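Local coordinates for designed helical repeat protein (Synthetic construct, PDB 5CWD) that has no known natural function but was designed de novo as a helical repeat protein, whose fold carries four disulfides, at residues F52-A57 and A98-A103; A14-A19 and A60-D65; I113-C118 and R134-A139; E138-A143 and K154-A159. All blocks are in the same frame, centred on the assembly; numbering follows the deposited sequence.

Interaction 1: residues F52-A57 and A98-A103; sequences FCEAAA and AARAAA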
loop_
_atom_site.group_PDB
_atom_site.type_symbol
_atom_site.label_atom_id
_atom_site.label_comp_id
_atom_site.label_asym_id
_atom_site.label_seq_id
_atom_site.Cartn_x
_atom_site.Cartn_y
_atom_site.Cartn_z
ATOM N N PHE A 52 -7.513 1.058 -5.089
ATOM C CA PHE A 52 -6.377 1.007 -6.004
ATOM C C PHE A 52 -5.058 0.986 -5.236
ATOM O O PHE A 52 -4.186 0.162 -5.509
ATOM C CB PHE A 52 -6.404 2.203 -6.958
ATOM C CG PHE A 52 -5.423 2.101 -8.095
ATOM C CD1 PHE A 52 -4.084 2.401 -7.905
ATOM C CD2 PHE A 52 -5.843 1.717 -9.357
ATOM C CE1 PHE A 52 -3.186 2.313 -8.946
ATOM C CE2 PHE A 52 -4.946 1.627 -10.402
ATOM C CZ PHE A 52 -3.617 1.928 -10.196
ATOM N N CYS A 53 -4.915 1.902 -4.280
ATOM C CA CYS A 53 -3.697 1.990 -3.479
ATOM C C CYS A 53 -3.479 0.737 -2.644
ATOM O O CYS A 53 -2.361 0.224 -2.565
ATOM C CB CYS A 53 -3.745 3.210 -2.565
ATOM S SG CYS A 53 -3.479 4.766 -3.425
ATOM N N GLU A 54 -4.542 0.254 -2.010
ATOM C CA GLU A 54 -4.445 -0.971 -1.226
ATOM C C GLU A 54 -4.061 -2.154 -2.116
ATOM O O GLU A 54 -3.173 -2.943 -1.767
ATOM C CB GLU A 54 -5.760 -1.246 -0.497
ATOM C CG GLU A 54 -6.085 -0.215 0.575
ATOM C CD GLU A 54 -7.320 -0.565 1.379
ATOM O OE1 GLU A 54 -8.068 -1.475 0.962
ATOM O OE2 GLU A 54 -7.540 0.069 2.433
ATOM N N ALA A 55 -4.716 -2.274 -3.268
ATOM C CA ALA A 55 -4.363 -3.315 -4.231
ATOM C C ALA A 55 -2.908 -3.174 -4.674
ATOM O O ALA A 55 -2.183 -4.163 -4.793
ATOM C CB ALA A 55 -5.286 -3.259 -5.431
ATOM N N ALA A 56 -2.492 -1.934 -4.910
ATOM C CA ALA A 56 -1.134 -1.637 -5.351
ATOM C C ALA A 56 -0.114 -2.060 -4.304
ATOM O O ALA A 56 0.910 -2.662 -4.631
ATOM C CB ALA A 56 -0.995 -0.153 -5.656
ATOM N N ALA A 57 -0.391 -1.737 -3.047
ATOM C CA ALA A 57 0.466 -2.165 -1.949
ATOM C C ALA A 57 0.504 -3.686 -1.880
ATOM O O ALA A 57 1.574 -4.285 -1.746
ATOM C CB ALA A 57 -0.021 -1.586 -0.636
ATOM N N ALA A 98 -0.157 -2.641 2.993
ATOM C CA ALA A 98 1.154 -3.254 2.828
ATOM C C ALA A 98 1.532 -4.066 4.060
ATOM O O ALA A 98 2.025 -5.186 3.947
ATOM C CB ALA A 98 2.203 -2.192 2.559
ATOM N N ALA A 99 1.303 -3.491 5.234
ATOM C CA ALA A 99 1.605 -4.173 6.484
ATOM C C ALA A 99 0.764 -5.431 6.607
ATOM O O ALA A 99 1.265 -6.484 6.998
ATOM C CB ALA A 99 1.360 -3.256 7.665
ATOM N N ARG A 100 -0.518 -5.317 6.277
ATOM C CA ARG A 100 -1.413 -6.468 6.333
ATOM C C ARG A 100 -0.948 -7.571 5.392
ATOM O O ARG A 100 -0.822 -8.727 5.798
ATOM C CB ARG A 100 -2.845 -6.054 5.996
ATOM C CG ARG A 100 -3.533 -5.298 7.123
ATOM C CD ARG A 100 -5.021 -5.141 6.878
ATOM N NE ARG A 100 -5.311 -4.098 5.896
ATOM C CZ ARG A 100 -5.416 -2.804 6.181
ATOM N NH1 ARG A 100 -5.248 -2.369 7.427
ATOM N NH2 ARG A 100 -5.687 -1.937 5.216
ATOM N N ALA A 101 -0.695 -7.214 4.139
ATOM C CA ALA A 101 -0.186 -8.180 3.174
ATOM C C ALA A 101 1.091 -8.831 3.702
ATOM O O ALA A 101 1.237 -10.057 3.682
ATOM C CB ALA A 101 0.071 -7.506 1.842
ATOM N N ALA A 102 2.007 -8.000 4.188
ATOM C CA ALA A 102 3.264 -8.480 4.753
ATOM C C ALA A 102 3.010 -9.430 5.918
ATOM O O ALA A 102 3.717 -10.422 6.085
ATOM C CB ALA A 102 4.120 -7.307 5.204
ATOM N N ALA A 103 2.001 -9.121 6.723
ATOM C CA ALA A 103 1.628 -9.988 7.829
ATOM C C ALA A 103 1.082 -11.302 7.289
ATOM O O ALA A 103 1.374 -12.373 7.821
ATOM C CB ALA A 103 0.602 -9.308 8.720
#

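Interaction 2: residues A14-A19 and A60-D65; sequences AARKAA and AAESND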
loop_
_atom_site.group_PDB
_atom_site.type_symbol
_atom_site.label_atom_id
_atom_site.label_comp_id
_atom_site.label_asym_id
_atom_site.label_seq_id
_atom_site.Cartn_x
_atom_site.Cartn_y
_atom_site.Cartn_z
ATOM N N ALA A 14 -5.963 -3.027 -12.548
ATOM C CA ALA A 14 -5.219 -1.887 -13.061
ATOM C C ALA A 14 -3.998 -1.615 -12.191
ATOM O O ALA A 14 -2.912 -1.334 -12.701
ATOM C CB ALA A 14 -6.112 -0.658 -13.127
ATOM N N ALA A 15 -4.181 -1.701 -10.876
ATOM C CA ALA A 15 -3.075 -1.508 -9.941
ATOM C C ALA A 15 -1.971 -2.521 -10.196
ATOM O O ALA A 15 -0.800 -2.157 -10.315
ATOM C CB ALA A 15 -3.563 -1.610 -8.507
ATOM N N ARG A 16 -2.344 -3.794 -10.279
ATOM C CA ARG A 16 -1.368 -4.835 -10.579
ATOM C C ARG A 16 -0.668 -4.552 -11.905
ATOM O O ARG A 16 0.562 -4.589 -11.983
ATOM C CB ARG A 16 -2.034 -6.212 -10.610
ATOM C CG ARG A 16 -2.285 -6.799 -9.229
ATOM C CD ARG A 16 -2.363 -8.316 -9.271
ATOM N NE ARG A 16 -2.416 -8.901 -7.931
ATOM C CZ ARG A 16 -1.353 -9.124 -7.160
ATOM N NH1 ARG A 16 -0.135 -8.809 -7.583
ATOM N NH2 ARG A 16 -1.508 -9.660 -5.958
ATOM N N LYS A 17 -1.448 -4.253 -12.940
ATOM C CA LYS A 17 -0.885 -3.944 -14.250
ATOM C C LYS A 17 0.056 -2.745 -14.185
ATOM O O LYS A 17 1.055 -2.689 -14.903
ATOM C CB LYS A 17 -1.993 -3.675 -15.268
ATOM C CG LYS A 17 -2.595 -4.930 -15.885
ATOM C CD LYS A 17 -3.648 -4.578 -16.927
ATOM C CE LYS A 17 -4.168 -5.815 -17.633
ATOM N NZ LYS A 17 -5.228 -5.478 -18.625
ATOM N N ALA A 18 -0.270 -1.784 -13.327
ATOM C CA ALA A 18 0.579 -0.614 -13.137
ATOM C C ALA A 18 1.847 -0.974 -12.366
ATOM O O ALA A 18 2.914 -0.420 -12.623
ATOM C CB ALA A 18 -0.186 0.479 -12.417
ATOM N N ALA A 19 1.721 -1.897 -11.416
ATOM C CA ALA A 19 2.864 -2.344 -10.622
ATOM C C ALA A 19 3.837 -3.180 -11.451
ATOM O O ALA A 19 5.052 -3.060 -11.299
ATOM C CB ALA A 19 2.387 -3.138 -9.417
ATOM N N ALA A 60 2.713 -4.858 -4.734
ATOM C CA ALA A 60 4.103 -4.544 -4.426
ATOM C C ALA A 60 4.647 -5.477 -3.353
ATOM O O ALA A 60 5.822 -5.844 -3.376
ATOM C CB ALA A 60 4.234 -3.106 -3.983
ATOM N N ALA A 61 3.793 -5.856 -2.409
ATOM C CA ALA A 61 4.183 -6.822 -1.391
ATOM C C ALA A 61 4.394 -8.201 -2.009
ATOM O O ALA A 61 5.472 -8.784 -1.892
ATOM C CB ALA A 61 3.137 -6.890 -0.290
ATOM N N GLU A 62 3.363 -8.716 -2.674
ATOM C CA GLU A 62 3.420 -10.060 -3.243
ATOM C C GLU A 62 4.462 -10.187 -4.355
ATOM O O GLU A 62 4.890 -11.294 -4.682
ATOM C CB GLU A 62 2.044 -10.465 -3.775
ATOM C CG GLU A 62 1.000 -10.631 -2.683
ATOM C CD GLU A 62 -0.377 -10.953 -3.231
ATOM O OE1 GLU A 62 -0.462 -11.531 -4.336
ATOM O OE2 GLU A 62 -1.376 -10.624 -2.556
ATOM N N SER A 63 4.870 -9.058 -4.931
ATOM C CA SER A 63 5.883 -9.069 -5.982
ATOM C C SER A 63 7.242 -9.425 -5.405
ATOM O O SER A 63 8.031 -10.135 -6.031
ATOM C CB SER A 63 5.965 -7.711 -6.678
ATOM O OG SER A 63 6.762 -6.814 -5.926
ATOM N N ASN A 64 7.507 -8.910 -4.209
ATOM C CA ASN A 64 8.762 -9.154 -3.509
ATOM C C ASN A 64 9.950 -8.504 -4.220
ATOM O O ASN A 64 11.081 -8.983 -4.115
ATOM C CB ASN A 64 9.001 -10.660 -3.355
ATOM C CG ASN A 64 10.003 -10.984 -2.267
ATOM O OD1 ASN A 64 10.051 -10.319 -1.232
ATOM N ND2 ASN A 64 10.817 -12.005 -2.501
ATOM N N ASP A 65 9.687 -7.415 -4.938
ATOM C CA ASP A 65 10.742 -6.647 -5.598
ATOM C C ASP A 65 10.761 -5.215 -5.074
ATOM O O ASP A 65 9.720 -4.668 -4.712
ATOM C CB ASP A 65 10.550 -6.651 -7.115
ATOM C CG ASP A 65 11.652 -5.901 -7.845
ATOM O OD1 ASP A 65 11.513 -4.674 -8.032
ATOM O OD2 ASP A 65 12.657 -6.539 -8.225
#

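Interaction 3: residues I113-C118 and R134-A139; sequences IAAKAC and RSFCEA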
loop_
_atom_site.group_PDB
_atom_site.type_symbol
_atom_site.label_atom_id
_atom_site.label_comp_id
_atom_site.label_asym_id
_atom_site.label_seq_id
_atom_site.Cartn_x
_atom_site.Cartn_y
_atom_site.Cartn_z
ATOM N N ILE A 113 10.347 -5.397 2.200
ATOM C CA ILE A 113 9.774 -4.803 0.995
ATOM C C ILE A 113 8.609 -3.886 1.361
ATOM O O ILE A 113 8.528 -2.751 0.888
ATOM C CB ILE A 113 9.280 -5.888 -0.002
ATOM C CG1 ILE A 113 10.440 -6.777 -0.468
ATOM C CG2 ILE A 113 8.581 -5.256 -1.210
ATOM C CD1 ILE A 113 11.530 -6.058 -1.246
ATOM N N ALA A 114 7.716 -4.387 2.210
ATOM C CA ALA A 114 6.527 -3.642 2.613
ATOM C C ALA A 114 6.912 -2.367 3.348
ATOM O O ALA A 114 6.395 -1.293 3.053
ATOM C CB ALA A 114 5.629 -4.506 3.485
ATOM N N ALA A 115 7.821 -2.496 4.308
ATOM C CA ALA A 115 8.295 -1.349 5.068
ATOM C C ALA A 115 8.879 -0.291 4.137
ATOM O O ALA A 115 8.472 0.880 4.161
ATOM C CB ALA A 115 9.328 -1.786 6.085
ATOM N N LYS A 116 9.831 -0.717 3.311
ATOM C CA LYS A 116 10.485 0.183 2.372
ATOM C C LYS A 116 9.435 0.865 1.503
ATOM O O LYS A 116 9.444 2.086 1.334
ATOM C CB LYS A 116 11.491 -0.582 1.506
ATOM C CG LYS A 116 12.800 0.162 1.259
ATOM C CD LYS A 116 13.752 -0.645 0.376
ATOM C CE LYS A 116 14.406 -1.808 1.126
ATOM N NZ LYS A 116 15.522 -1.366 2.013
ATOM N N ALA A 117 8.514 0.063 0.976
ATOM C CA ALA A 117 7.440 0.566 0.132
ATOM C C ALA A 117 6.647 1.654 0.844
ATOM O O ALA A 117 6.586 2.795 0.381
ATOM C CB ALA A 117 6.524 -0.569 -0.278
ATOM N N CYS A 118 6.048 1.290 1.973
ATOM C CA CYS A 118 5.286 2.226 2.789
ATOM C C CYS A 118 6.044 3.528 3.007
ATOM O O CYS A 118 5.547 4.610 2.680
ATOM C CB CYS A 118 4.950 1.593 4.138
ATOM S SG CYS A 118 4.393 2.777 5.374
ATOM N N ARG A 134 4.687 4.165 12.163
ATOM C CA ARG A 134 3.761 3.887 13.253
ATOM C C ARG A 134 2.479 3.254 12.720
ATOM O O ARG A 134 1.969 2.287 13.289
ATOM C CB ARG A 134 3.451 5.177 14.012
ATOM C CG ARG A 134 2.832 4.980 15.382
ATOM C CD ARG A 134 2.691 6.313 16.095
ATOM N NE ARG A 134 1.684 6.279 17.151
ATOM C CZ ARG A 134 1.209 7.359 17.767
ATOM N NH1 ARG A 134 1.645 8.567 17.433
ATOM N NH2 ARG A 134 0.291 7.233 18.717
ATOM N N SER A 135 1.967 3.804 11.623
ATOM C CA SER A 135 0.790 3.252 10.964
ATOM C C SER A 135 1.042 1.811 10.540
ATOM O O SER A 135 0.223 0.926 10.798
ATOM C CB SER A 135 0.407 4.093 9.745
ATOM O OG SER A 135 0.152 5.439 10.110
ATOM N N PHE A 136 2.178 1.592 9.882
ATOM C CA PHE A 136 2.585 0.257 9.451
ATOM C C PHE A 136 2.604 -0.725 10.621
ATOM O O PHE A 136 1.883 -1.739 10.623
ATOM C CB PHE A 136 3.967 0.324 8.801
ATOM C CG PHE A 136 4.356 -0.918 8.046
ATOM C CD1 PHE A 136 4.739 -2.068 8.717
ATOM C CD2 PHE A 136 4.359 -0.927 6.660
ATOM C CE1 PHE A 136 5.112 -3.205 8.020
ATOM C CE2 PHE A 136 4.727 -2.063 5.958
ATOM C CZ PHE A 136 5.104 -3.202 6.640
ATOM N N CYS A 137 3.431 -0.415 11.615
ATOM C CA CYS A 137 3.583 -1.285 12.769
ATOM C C CYS A 137 2.230 -1.545 13.422
ATOM O O CYS A 137 1.846 -2.695 13.650
ATOM C CB CYS A 137 4.551 -0.673 13.780
ATOM S SG CYS A 137 5.008 -1.788 15.129
ATOM N N GLU A 138 1.496 -0.472 13.698
ATOM C CA GLU A 138 0.221 -0.596 14.386
ATOM C C GLU A 138 -0.765 -1.411 13.556
ATOM O O GLU A 138 -1.565 -2.165 14.104
ATOM C CB GLU A 138 -0.359 0.783 14.699
ATOM C CG GLU A 138 -1.516 0.764 15.700
ATOM C CD GLU A 138 -1.083 0.383 17.110
ATOM O OE1 GLU A 138 0.129 0.169 17.336
ATOM O OE2 GLU A 138 -1.959 0.300 17.997
ATOM N N ALA A 139 -0.705 -1.265 12.235
ATOM C CA ALA A 139 -1.544 -2.066 11.350
ATOM C C ALA A 139 -1.198 -3.540 11.501
ATOM O O ALA A 139 -2.084 -4.389 11.653
ATOM C CB ALA A 139 -1.377 -1.629 9.907
#

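Interaction 4: residues E138-A143 and K154-A159; sequences EAAKRA and KIAKKA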
loop_
_atom_site.group_PDB
_atom_site.type_symbol
_atom_site.label_atom_id
_atom_site.label_comp_id
_atom_site.label_asym_id
_atom_site.label_seq_id
_atom_site.Cartn_x
_atom_site.Cartn_y
_atom_site.Cartn_z
ATOM N N GLU A 138 1.496 -0.472 13.698
ATOM C CA GLU A 138 0.221 -0.596 14.386
ATOM C C GLU A 138 -0.765 -1.411 13.556
ATOM O O GLU A 138 -1.565 -2.165 14.104
ATOM C CB GLU A 138 -0.359 0.783 14.699
ATOM C CG GLU A 138 -1.516 0.764 15.700
ATOM C CD GLU A 138 -1.083 0.383 17.110
ATOM O OE1 GLU A 138 0.129 0.169 17.336
ATOM O OE2 GLU A 138 -1.959 0.300 17.997
ATOM N N ALA A 139 -0.705 -1.265 12.235
ATOM C CA ALA A 139 -1.544 -2.066 11.350
ATOM C C ALA A 139 -1.198 -3.540 11.501
ATOM O O ALA A 139 -2.084 -4.389 11.653
ATOM C CB ALA A 139 -1.377 -1.629 9.907
ATOM N N ALA A 140 0.097 -3.840 11.457
ATOM C CA ALA A 140 0.558 -5.206 11.683
ATOM C C ALA A 140 0.045 -5.762 13.015
ATOM O O ALA A 140 -0.562 -6.841 13.060
ATOM C CB ALA A 140 2.068 -5.262 11.640
ATOM N N LYS A 141 0.287 -5.024 14.095
ATOM C CA LYS A 141 -0.148 -5.463 15.419
ATOM C C LYS A 141 -1.666 -5.633 15.463
ATOM O O LYS A 141 -2.181 -6.570 16.082
ATOM C CB LYS A 141 0.297 -4.468 16.495
ATOM C CG LYS A 141 1.745 -4.005 16.373
ATOM C CD LYS A 141 2.475 -4.025 17.711
ATOM C CE LYS A 141 2.834 -5.437 18.156
ATOM N NZ LYS A 141 4.169 -5.470 18.816
ATOM N N ARG A 142 -2.376 -4.727 14.798
ATOM C CA ARG A 142 -3.833 -4.795 14.725
ATOM C C ARG A 142 -4.265 -6.096 14.064
ATOM O O ARG A 142 -5.121 -6.810 14.585
ATOM C CB ARG A 142 -4.400 -3.603 13.948
ATOM C CG ARG A 142 -5.903 -3.420 14.106
ATOM C CD ARG A 142 -6.228 -2.599 15.344
ATOM N NE ARG A 142 -7.657 -2.606 15.659
ATOM C CZ ARG A 142 -8.254 -3.499 16.444
ATOM N NH1 ARG A 142 -7.558 -4.478 17.008
ATOM N NH2 ARG A 142 -9.558 -3.414 16.669
ATOM N N ALA A 143 -3.667 -6.394 12.913
ATOM C CA ALA A 143 -3.944 -7.645 12.216
ATOM C C ALA A 143 -3.672 -8.839 13.125
ATOM O O ALA A 143 -4.517 -9.726 13.273
ATOM C CB ALA A 143 -3.112 -7.744 10.955
ATOM N N LYS A 154 4.213 -12.774 15.750
ATOM C CA LYS A 154 5.632 -12.910 15.429
ATOM C C LYS A 154 6.032 -12.085 14.205
ATOM O O LYS A 154 6.843 -11.161 14.309
ATOM C CB LYS A 154 5.987 -14.380 15.199
ATOM C CG LYS A 154 5.824 -15.252 16.435
ATOM C CD LYS A 154 6.669 -16.513 16.360
ATOM C CE LYS A 154 6.685 -17.239 17.696
ATOM N NZ LYS A 154 7.749 -18.277 17.757
ATOM N N ILE A 155 5.470 -12.423 13.047
ATOM C CA ILE A 155 5.788 -11.709 11.814
ATOM C C ILE A 155 5.409 -10.235 11.942
ATOM O O ILE A 155 6.054 -9.369 11.351
ATOM C CB ILE A 155 5.072 -12.334 10.585
ATOM C CG1 ILE A 155 5.520 -11.654 9.285
ATOM C CG2 ILE A 155 3.559 -12.271 10.732
ATOM C CD1 ILE A 155 6.925 -12.031 8.850
ATOM N N ALA A 156 4.368 -9.950 12.719
ATOM C CA ALA A 156 4.012 -8.566 13.009
ATOM C C ALA A 156 5.166 -7.845 13.709
ATOM O O ALA A 156 5.571 -6.749 13.302
ATOM C CB ALA A 156 2.758 -8.509 13.860
ATOM N N LYS A 157 5.696 -8.465 14.759
ATOM C CA LYS A 157 6.823 -7.892 15.489
ATOM C C LYS A 157 8.066 -7.791 14.605
ATOM O O LYS A 157 8.797 -6.798 14.664
ATOM C CB LYS A 157 7.117 -8.719 16.740
ATOM C CG LYS A 157 6.088 -8.510 17.846
ATOM C CD LYS A 157 6.319 -9.424 19.038
ATOM C CE LYS A 157 5.329 -9.117 20.156
ATOM N NZ LYS A 157 5.504 -10.007 21.338
ATOM N N LYS A 158 8.300 -8.808 13.782
ATOM C CA LYS A 158 9.402 -8.764 12.827
ATOM C C LYS A 158 9.239 -7.576 11.886
ATOM O O LYS A 158 10.193 -6.842 11.612
ATOM C CB LYS A 158 9.476 -10.060 12.019
ATOM C CG LYS A 158 9.865 -11.286 12.828
ATOM C CD LYS A 158 9.769 -12.550 11.983
ATOM C CE LYS A 158 10.028 -13.802 12.805
ATOM N NZ LYS A 158 9.697 -15.039 12.042
ATOM N N ALA A 159 8.020 -7.394 11.395
ATOM C CA ALA A 159 7.716 -6.291 10.497
ATOM C C ALA A 159 7.975 -4.955 11.189
ATOM O O ALA A 159 8.619 -4.063 10.626
ATOM C CB ALA A 159 6.281 -6.377 10.026
#

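Interaction 1: residues F52-A57 and A98-A103
Ala57 and Ala98 bring their CA atoms to 4.9 Å, the nearest backbone approach between 52-57 and 98-103, two helical segments on helix 45-63 and helix 87-105 of this designed repeat protein. The contact is small, 133 Å² summed over both sides, and it divides into an apolar part and a charged part. In the first, the methyl of Ala57 points at the other helix and meets it twice: its CB lies 3.8 Å from Ala98 N and 3.9 Å from Ala98 CB. With alanine on both sides, no longer side chain keeps the backbones apart, which is consistent with the short CA distance. Phe94 also touches Ala57, adding to the apolar surroundings of its methyl.

The second part links Glu54 and Arg100. Glu54 has CG opposite its carbonyl carbon (chi1 -66°) and an extended chain beyond, a shape that carries the carboxylate towards helix 87-105 although its CB does not face that way. Arg100 answers with a chain bent at chi3 (-77°), and its NH2 stands 3.9 Å from Glu54 OE2. The carboxylate oxygen lies at the guanidinium edge, near its plane, but the two planes are 69° apart, so the groups do not meet as a coplanar two-bond pair. Glu54 OE1 has a second, weak and long ion pair with Arg58. The pairing between Glu54 and Arg100 is a long salt bridge, an electrostatic attraction without a hydrogen bond at a partly exposed margin, while direct contact comes from the buried alanines.

Interaction 2: residues A14-A19 and A60-D65
Arg16 and Glu62 form an inter-helix salt bridge across the surface of the helical repeat fold, joining helix 4-20 to helix 45-63. They contribute most of the 118 Å² buried here, 49 Å² from Arg16 and 35 Å² from Glu62; Ala60 follows with 17 Å², though its methyl makes no close contact with 14-19.

Arg16 sends an extended chain from CG to NE across the gap, its end coming nearer to 60-65 than the direction of its CB would suggest, and its side chain also touches Ala59. The CB of Glu62 points toward 14-19, and the chain stays extended beyond CG; the two side chains cross at about a right angle. The carboxylate carbon lies at the guanidinium edge, in its plane, yet the carboxylate itself is turned 51° from that plane. NH2 lies closer to one oxygen: Arg16 NH2 is 2.7 Å from Glu62 OE1 but 3.5 Å from Glu62 OE2. The hydrogen bond within this salt bridge is weak, since its N-H...O angle is only 122°.

Just past Glu62 the chain leaves the helix at Asn64, which has positive phi, and Asp65 serves as N-cap of helix 66-83, its OD1 taking the backbone N of Glu67 and Val68. An ST turn spans this corner: Ser63 OG accepts from Asp65 N at 3.1 Å (159°) and donates to Ala60 O at 2.9 Å, approaching from above the carbonyl plane.

Interaction 3: residues I113-C118 and R134-A139
Phe136 reaches from helix 129-147 to Ala114, Ala115 and Cys118 on helix 108-125, and its 90 Å² make up more than half of the 166 Å² buried here. The helix segments run roughly antiparallel (144°) with axes 10.6 Å apart, a separation spanned by the ring. CG lies opposite the backbone N (chi1 -167°), which directs the ring at the other helix.

The tight part lies along the CD2-CE2-CZ side. Ala114 CB sits in the ring plane at its edge, 3.5 Å from Phe136 CZ, and Cys118 CB meets the edge 3.6 Å from Phe136 CD2. Phe136 CE2 also packs obliquely on the backbone, 3.4 Å from Ala114 C and 3.5 Å from Ala115 N. The Cys118 sulfur makes a sulfur-aromatic contact at the edge, with Cys118 SG 5.2 Å from the centroid of the Phe136 ring, while bonded to Cys95 in a disulfide.

The Ala115 methyl is the loose part, its CB 4.5 Å from Phe136 CZ, and on the solvent side Arg134 and Glu138 are exposed and touch nothing of 113-118. An alanine in place of Phe136 would probably open a gap between the two helices and leave Ala114 and the Cys118 sulfur without their aromatic partner.

Neighbouring helices complete the setting: Ala159 and Val163 of helix 150-167 touch the ring, while Ala99 and Ala102 of helix 87-105 pack on Phe136 and Ala114 respectively.

Interaction 4: residues E138-A143 and K154-A159
Ala140 and Ala156 form the close alanine contact of an antiparallel helical hairpin, helix 129-147 and helix 150-167, the final helix pair of the chain. The evidence is direct: the segment axes run at 175° to each other and approach to 8.6 Å, and Ala140 CA stands 5.0 Å from Ala156 CA. Alanine on both sides is consistent with so short a backbone approach. The two methyls face the opposing helix, Ala140 CB 4.0 Å from Ala156 CB, and the Ala156 methyl also reaches Ala140 O at 3.8 Å. Together the two alanines supply 93 of the 182 Å² buried by the contact. Ala144, one turn further along helix 129-147, also touches Ala156, while Ala159 packs on the Phe136 ring.

Towards the surface the character changes, for two lysines cross there at about a right angle. Lys157 is extended beyond CG, offering its methylene chain, whereas Lys141 is bent at chi2, chi3 (75°) and chi4, and this folding swings its ammonium over to the other helix. The two NZ atoms, of Lys141 and Lys157, remain 5.4 Å apart. A negative partner is at hand: OE1 of Glu173, the last modelled residue, forms a salt bridge with Lys141 NZ, and Glu173 also touches Lys157, so its carboxylate probably offsets the two positive charges. Lys157 NZ has a further, weak and long ion pair with Glu153. Across the two segments the closest atom to Lys141 NZ is an aliphatic carbon, Lys157 CG, at 3.7 Å.

Along the chain interaction 2 opens first and alternates with interaction 1, then come interactions 3 and 4. Interactions 1 and 2 share helix 45-63, with centres about 10 Å apart, so that this helix meets both helix 4-20 and helix 87-105. Interaction 3 has its centre about 9 Å from that of interaction 1, where Ala102 touches Ala114. Interactions 3 and 4 share Glu138 and Ala139 on helix 129-147. Interactions 2 and 4 lie about 21 Å apart between centres and do not touch. Interactions 1 and 2 thus join every second helix, and interactions 3 and 4 consecutive ones, consistent with a stack of helical pairs.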